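Local coordinates for carbamate kinase (Aeropyrum pernix, PDB 2E9Y), which probably catalyses the reversible transfer of a phosphoryl group from ATP to carbamate, giving carbamoyl phosphate and ADP, at residues Ser167-Ser172 with Lys216-Ser221; Leu232-Asp237 with Val279-Ser284. All coordinates share one frame; numbering follows the deposited sequence.

Contact 1 of 2, residues Ser167-Ser172 with Lys216-Ser221; sequences SPRPVS and KDLASS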
loop_
_atom_site.group_PDB
_atom_site.type_symbol
_atom_site.label_atom_id
_atom_site.label_comp_id
_atom_site.label_asym_id
_atom_site.label_seq_id
_atom_site.Cartn_x
_atom_site.Cartn_y
_atom_site.Cartn_z
ATOM N N SER A 167 11.154 -14.072 -12.780
ATOM C CA SER A 167 11.314 -14.144 -11.331
ATOM C C SER A 167 12.816 -14.044 -11.095
ATOM O O SER A 167 13.466 -15.020 -10.728
ATOM C CB SER A 167 10.782 -15.465 -10.772
ATOM O OG SER A 167 10.966 -15.506 -9.362
ATOM N N PRO A 168 13.387 -12.854 -11.328
ATOM C CA PRO A 168 14.818 -12.577 -11.161
ATOM C C PRO A 168 15.261 -12.624 -9.709
ATOM O O PRO A 168 14.452 -12.451 -8.797
ATOM C CB PRO A 168 14.971 -11.187 -11.764
ATOM C CG PRO A 168 13.665 -10.545 -11.454
ATOM C CD PRO A 168 12.666 -11.640 -11.757
ATOM N N ARG A 169 16.548 -12.863 -9.497
ATOM C CA ARG A 169 17.077 -12.916 -8.143
ATOM C C ARG A 169 17.251 -11.512 -7.572
ATOM O O ARG A 169 17.613 -10.577 -8.285
ATOM C CB ARG A 169 18.409 -13.671 -8.119
ATOM C CG ARG A 169 18.240 -15.182 -8.227
ATOM C CD ARG A 169 19.474 -15.922 -7.721
ATOM N NE ARG A 169 19.178 -17.311 -7.375
ATOM C CZ ARG A 169 18.889 -18.264 -8.258
ATOM N NH1 ARG A 169 18.858 -17.986 -9.556
ATOM N NH2 ARG A 169 18.625 -19.495 -7.842
ATOM N N PRO A 170 16.971 -11.343 -6.270
ATOM C CA PRO A 170 17.106 -10.033 -5.630
ATOM C C PRO A 170 18.568 -9.616 -5.510
ATOM O O PRO A 170 19.420 -10.428 -5.153
ATOM C CB PRO A 170 16.439 -10.247 -4.273
ATOM C CG PRO A 170 16.748 -11.671 -3.974
ATOM C CD PRO A 170 16.516 -12.360 -5.306
ATOM N N VAL A 171 18.856 -8.355 -5.822
ATOM C CA VAL A 171 20.224 -7.848 -5.748
ATOM C C VAL A 171 20.414 -6.966 -4.521
ATOM O O VAL A 171 21.424 -7.066 -3.826
ATOM C CB VAL A 171 20.584 -7.049 -7.010
ATOM C CG1 VAL A 171 21.988 -6.473 -6.884
ATOM C CG2 VAL A 171 20.487 -7.959 -8.231
ATOM N N SER A 172 19.441 -6.101 -4.261
ATOM C CA SER A 172 19.494 -5.223 -3.101
ATOM C C SER A 172 18.088 -4.768 -2.756
ATOM O O SER A 172 17.203 -4.759 -3.613
ATOM C CB SER A 172 20.387 -4.005 -3.383
ATOM O OG SER A 172 19.893 -3.232 -4.460
ATOM N N LYS A 216 9.937 -14.366 -2.308
ATOM C CA LYS A 216 9.904 -13.729 -0.997
ATOM C C LYS A 216 10.953 -14.252 -0.022
ATOM O O LYS A 216 11.394 -13.528 0.868
ATOM C CB LYS A 216 8.509 -13.865 -0.376
ATOM C CG LYS A 216 8.066 -15.288 -0.076
ATOM C CD LYS A 216 8.433 -15.693 1.338
ATOM C CE LYS A 216 7.731 -16.983 1.738
ATOM N NZ LYS A 216 8.028 -17.344 3.147
ATOM N N ASP A 217 11.352 -15.507 -0.179
ATOM C CA ASP A 217 12.352 -16.066 0.722
ATOM C C ASP A 217 13.748 -15.569 0.361
ATOM O O ASP A 217 14.517 -15.173 1.243
ATOM C CB ASP A 217 12.277 -17.592 0.703
ATOM C CG ASP A 217 10.973 -18.102 1.288
ATOM O OD1 ASP A 217 10.631 -17.666 2.407
ATOM O OD2 ASP A 217 10.291 -18.922 0.638
ATOM N N LEU A 218 14.075 -15.574 -0.927
ATOM C CA LEU A 218 15.379 -15.083 -1.365
ATOM C C LEU A 218 15.503 -13.610 -0.984
ATOM O O LEU A 218 16.550 -13.164 -0.509
ATOM C CB LEU A 218 15.531 -15.239 -2.882
ATOM C CG LEU A 218 15.482 -16.677 -3.408
ATOM C CD1 LEU A 218 15.790 -16.687 -4.899
ATOM C CD2 LEU A 218 16.493 -17.531 -2.642
ATOM N N ALA A 219 14.426 -12.857 -1.193
ATOM C CA ALA A 219 14.419 -11.436 -0.865
ATOM C C ALA A 219 14.559 -11.203 0.639
ATOM O O ALA A 219 15.292 -10.309 1.060
ATOM C CB ALA A 219 13.130 -10.777 -1.375
ATOM N N SER A 220 13.856 -12.000 1.441
ATOM C CA SER A 220 13.916 -11.874 2.899
ATOM C C SER A 220 15.319 -12.172 3.408
ATOM O O SER A 220 15.792 -11.546 4.359
ATOM C CB SER A 220 12.920 -12.830 3.564
ATOM O OG SER A 220 11.583 -12.462 3.264
ATOM N N SER A 221 15.980 -13.135 2.776
ATOM C CA SER A 221 17.339 -13.492 3.164
ATOM C C SER A 221 18.249 -12.294 2.907
ATOM O O SER A 221 19.050 -11.905 3.760
ATOM C CB SER A 221 17.822 -14.699 2.354
ATOM O OG SER A 221 19.113 -15.111 2.774
#
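Residues 167-172, an extended run leading into the edge of the central sheet, pass alongside the first turns of helix 216-226, and the backbones come nearest at Pro170 and Ala219, whose CA atoms are 5.6 Å apart. Pro170 and Leu218 share most of the contact almost equally. The proline ring lies against the helix backbone, with Pro170 CG 3.8 Å from Leu218 C and equally near Ala219 N, while Pro170 CD meets Leu218 CB at 3.9 Å. A proline suits this place because its compact, rigid ring can sit close to a helix surface without bringing a polar group. The small methyl of Ala219 is compatible with this close approach; Pro170 CB stands 4.4 Å from Ala219 CB. The side chain of Leu218 crosses the proline ring at about a right angle. Its CG is anti to the carbonyl carbon (chi1 -62°), which carries the branched end beyond the ring, and Leu218 CD1 lies 4.2 Å from Arg169 NE, oblique to the guanidinium plane. The arrangement sets the start of edge strand 170-173, which pairs antiparallel with 112-119 through a classic beta bulge of Val171 and Ser172 opposite Leu118, on a helix of the alpha/beta fold. Ring, methyl and leucine branch make the contact apolar, and the arginine charge beside it is balanced by a third element, Glu280 of helix 275-289.

Contact 2 of 2, residues Leu232-Asp237 with Val279-Ser284; sequences LVILTD and VEAAIS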
loop_
_atom_site.group_PDB
_atom_site.type_symbol
_atom_site.label_atom_id
_atom_site.label_comp_id
_atom_site.label_asym_id
_atom_site.label_seq_id
_atom_site.Cartn_x
_atom_site.Cartn_y
_atom_site.Cartn_z
ATOM N N LEU A 232 17.625 -15.201 10.586
ATOM C CA LEU A 232 16.684 -15.262 9.473
ATOM C C LEU A 232 15.793 -16.445 9.811
ATOM O O LEU A 232 16.279 -17.553 10.062
ATOM C CB LEU A 232 17.389 -15.517 8.132
ATOM C CG LEU A 232 16.454 -15.887 6.965
ATOM C CD1 LEU A 232 15.498 -14.728 6.670
ATOM C CD2 LEU A 232 17.264 -16.227 5.728
ATOM N N VAL A 233 14.490 -16.203 9.839
ATOM C CA VAL A 233 13.528 -17.248 10.155
ATOM C C VAL A 233 12.545 -17.408 9.003
ATOM O O VAL A 233 11.979 -16.425 8.526
ATOM C CB VAL A 233 12.718 -16.889 11.420
ATOM C CG1 VAL A 233 11.712 -17.995 11.732
ATOM C CG2 VAL A 233 13.657 -16.665 12.596
ATOM N N ILE A 234 12.357 -18.640 8.547
ATOM C CA ILE A 234 11.397 -18.904 7.484
ATOM C C ILE A 234 10.316 -19.802 8.069
ATOM O O ILE A 234 10.581 -20.946 8.435
ATOM C CB ILE A 234 12.042 -19.608 6.280
ATOM C CG1 ILE A 234 13.125 -18.710 5.672
ATOM C CG2 ILE A 234 10.980 -19.897 5.228
ATOM C CD1 ILE A 234 13.848 -19.329 4.504
ATOM N N LEU A 235 9.100 -19.277 8.169
ATOM C CA LEU A 235 7.993 -20.042 8.730
ATOM C C LEU A 235 7.088 -20.567 7.627
ATOM O O LEU A 235 6.492 -19.793 6.876
ATOM C CB LEU A 235 7.190 -19.175 9.701
ATOM C CG LEU A 235 7.946 -18.670 10.935
ATOM C CD1 LEU A 235 7.017 -17.824 11.789
ATOM C CD2 LEU A 235 8.475 -19.854 11.747
ATOM N N THR A 236 6.990 -21.889 7.536
ATOM C CA THR A 236 6.175 -22.521 6.510
ATOM C C THR A 236 5.119 -23.435 7.135
ATOM O O THR A 236 4.767 -23.273 8.306
ATOM C CB THR A 236 7.076 -23.312 5.536
ATOM O OG1 THR A 236 6.282 -23.879 4.487
ATOM C CG2 THR A 236 7.826 -24.405 6.276
ATOM N N ASP A 237 4.614 -24.392 6.361
ATOM C CA ASP A 237 3.585 -25.293 6.864
ATOM C C ASP A 237 4.096 -26.700 7.180
ATOM O O ASP A 237 3.311 -27.643 7.291
ATOM C CB ASP A 237 2.422 -25.353 5.868
ATOM C CG ASP A 237 2.799 -26.023 4.565
ATOM O OD1 ASP A 237 3.992 -25.984 4.187
ATOM O OD2 ASP A 237 1.895 -26.582 3.910
ATOM N N VAL A 279 15.604 -23.208 1.249
ATOM C CA VAL A 279 16.911 -23.747 1.600
ATOM C C VAL A 279 17.985 -22.835 1.014
ATOM O O VAL A 279 18.971 -22.529 1.674
ATOM C CB VAL A 279 17.093 -25.190 1.060
ATOM C CG1 VAL A 279 18.564 -25.607 1.122
ATOM C CG2 VAL A 279 16.252 -26.147 1.888
ATOM N N GLU A 280 17.777 -22.388 -0.219
ATOM C CA GLU A 280 18.739 -21.506 -0.875
ATOM C C GLU A 280 18.885 -20.221 -0.065
ATOM O O GLU A 280 19.995 -19.737 0.161
ATOM C CB GLU A 280 18.273 -21.160 -2.292
ATOM C CG GLU A 280 19.334 -20.445 -3.120
ATOM C CD GLU A 280 18.796 -19.891 -4.426
ATOM O OE1 GLU A 280 18.012 -20.594 -5.098
ATOM O OE2 GLU A 280 19.168 -18.755 -4.787
ATOM N N ALA A 281 17.752 -19.675 0.367
ATOM C CA ALA A 281 17.721 -18.445 1.155
ATOM C C ALA A 281 18.470 -18.614 2.474
ATOM O O ALA A 281 19.277 -17.763 2.855
ATOM C CB ALA A 281 16.271 -18.040 1.433
ATOM N N ALA A 282 18.198 -19.713 3.170
ATOM C CA ALA A 282 18.854 -19.983 4.446
ATOM C C ALA A 282 20.366 -20.090 4.267
ATOM O O ALA A 282 21.134 -19.502 5.031
ATOM C CB ALA A 282 18.305 -21.271 5.053
ATOM N N ILE A 283 20.790 -20.840 3.256
ATOM C CA ILE A 283 22.216 -21.011 2.983
ATOM C C ILE A 283 22.882 -19.670 2.687
ATOM O O ILE A 283 23.955 -19.373 3.213
ATOM C CB ILE A 283 22.451 -21.952 1.780
ATOM C CG1 ILE A 283 22.038 -23.379 2.147
ATOM C CG2 ILE A 283 23.909 -21.901 1.355
ATOM C CD1 ILE A 283 22.050 -24.352 0.979
ATOM N N SER A 284 22.240 -18.858 1.849
ATOM C CA SER A 284 22.791 -17.554 1.494
ATOM C C SER A 284 23.020 -16.684 2.726
ATOM O O SER A 284 24.040 -16.003 2.837
ATOM C CB SER A 284 21.855 -16.835 0.518
ATOM O OG SER A 284 22.356 -15.556 0.172
#
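Strand 231-236 of the central, largely parallel sheet is overlaid here by helix 275-289, one of the helices that sandwich the sheet in the amino acid kinase fold. The short segments run nearly antiparallel, at 169°, with axes 9.4 Å apart at closest approach, and Leu232 and Ile234, two residues apart on the strand, both direct their side chains at the helix. Leu232 has CG anti to the backbone N (chi1 168°), and its CD2 methyl reaches the helix backbone, 3.8 Å from Ala281 O and 4.3 Å from Ala282 CA. Ile234 extends its longer branch instead, so that Ile234 CD1 ends 4.1 Å from Ala281 CB. The two bulky aliphatic chains thus span the gap between sheet and helix, while the alanines keep the helix surface low enough for them to reach it. Ala281 O, which Leu232 approaches with a methyl, also probably accepts from Ser221 OG of helix 216-226, a side-chain partner for a carbonyl of a buried residue. Ala282 turns its methyl to the next strand, touching Ala293 and Ile295. On the strand itself, backbone bonds to Val8 and Ala10 on one neighbour and to Val294 and Gly296 on the other place 231-236 within the sheet's interior. A helix packed nearly antiparallel on such a central strand belongs to the three-layer alpha/beta/alpha sandwich of the amino acid kinase fold.

How the contacts relate
Contact 2 is the more fully buried, with every touching residue enclosed, although the centre of contact 1 lies slightly nearer the middle of the chain; contact 1 is partly buried and has Arg169 on its exposed side. Both rest on the same central sheet, and helix 216-226 of contact 1 leads directly into strand 231-236 of contact 2. Asp217 ties the two together: its backbone Asp217 O packs 3.4 Å from Ala281 CB, and its carboxylate Asp217 OD1 lies 3.6 Å from Ile234 CG2. Both contacts are apolar in themselves; polar bonds, the outer one ionic, link the two helices and the arginine beside them.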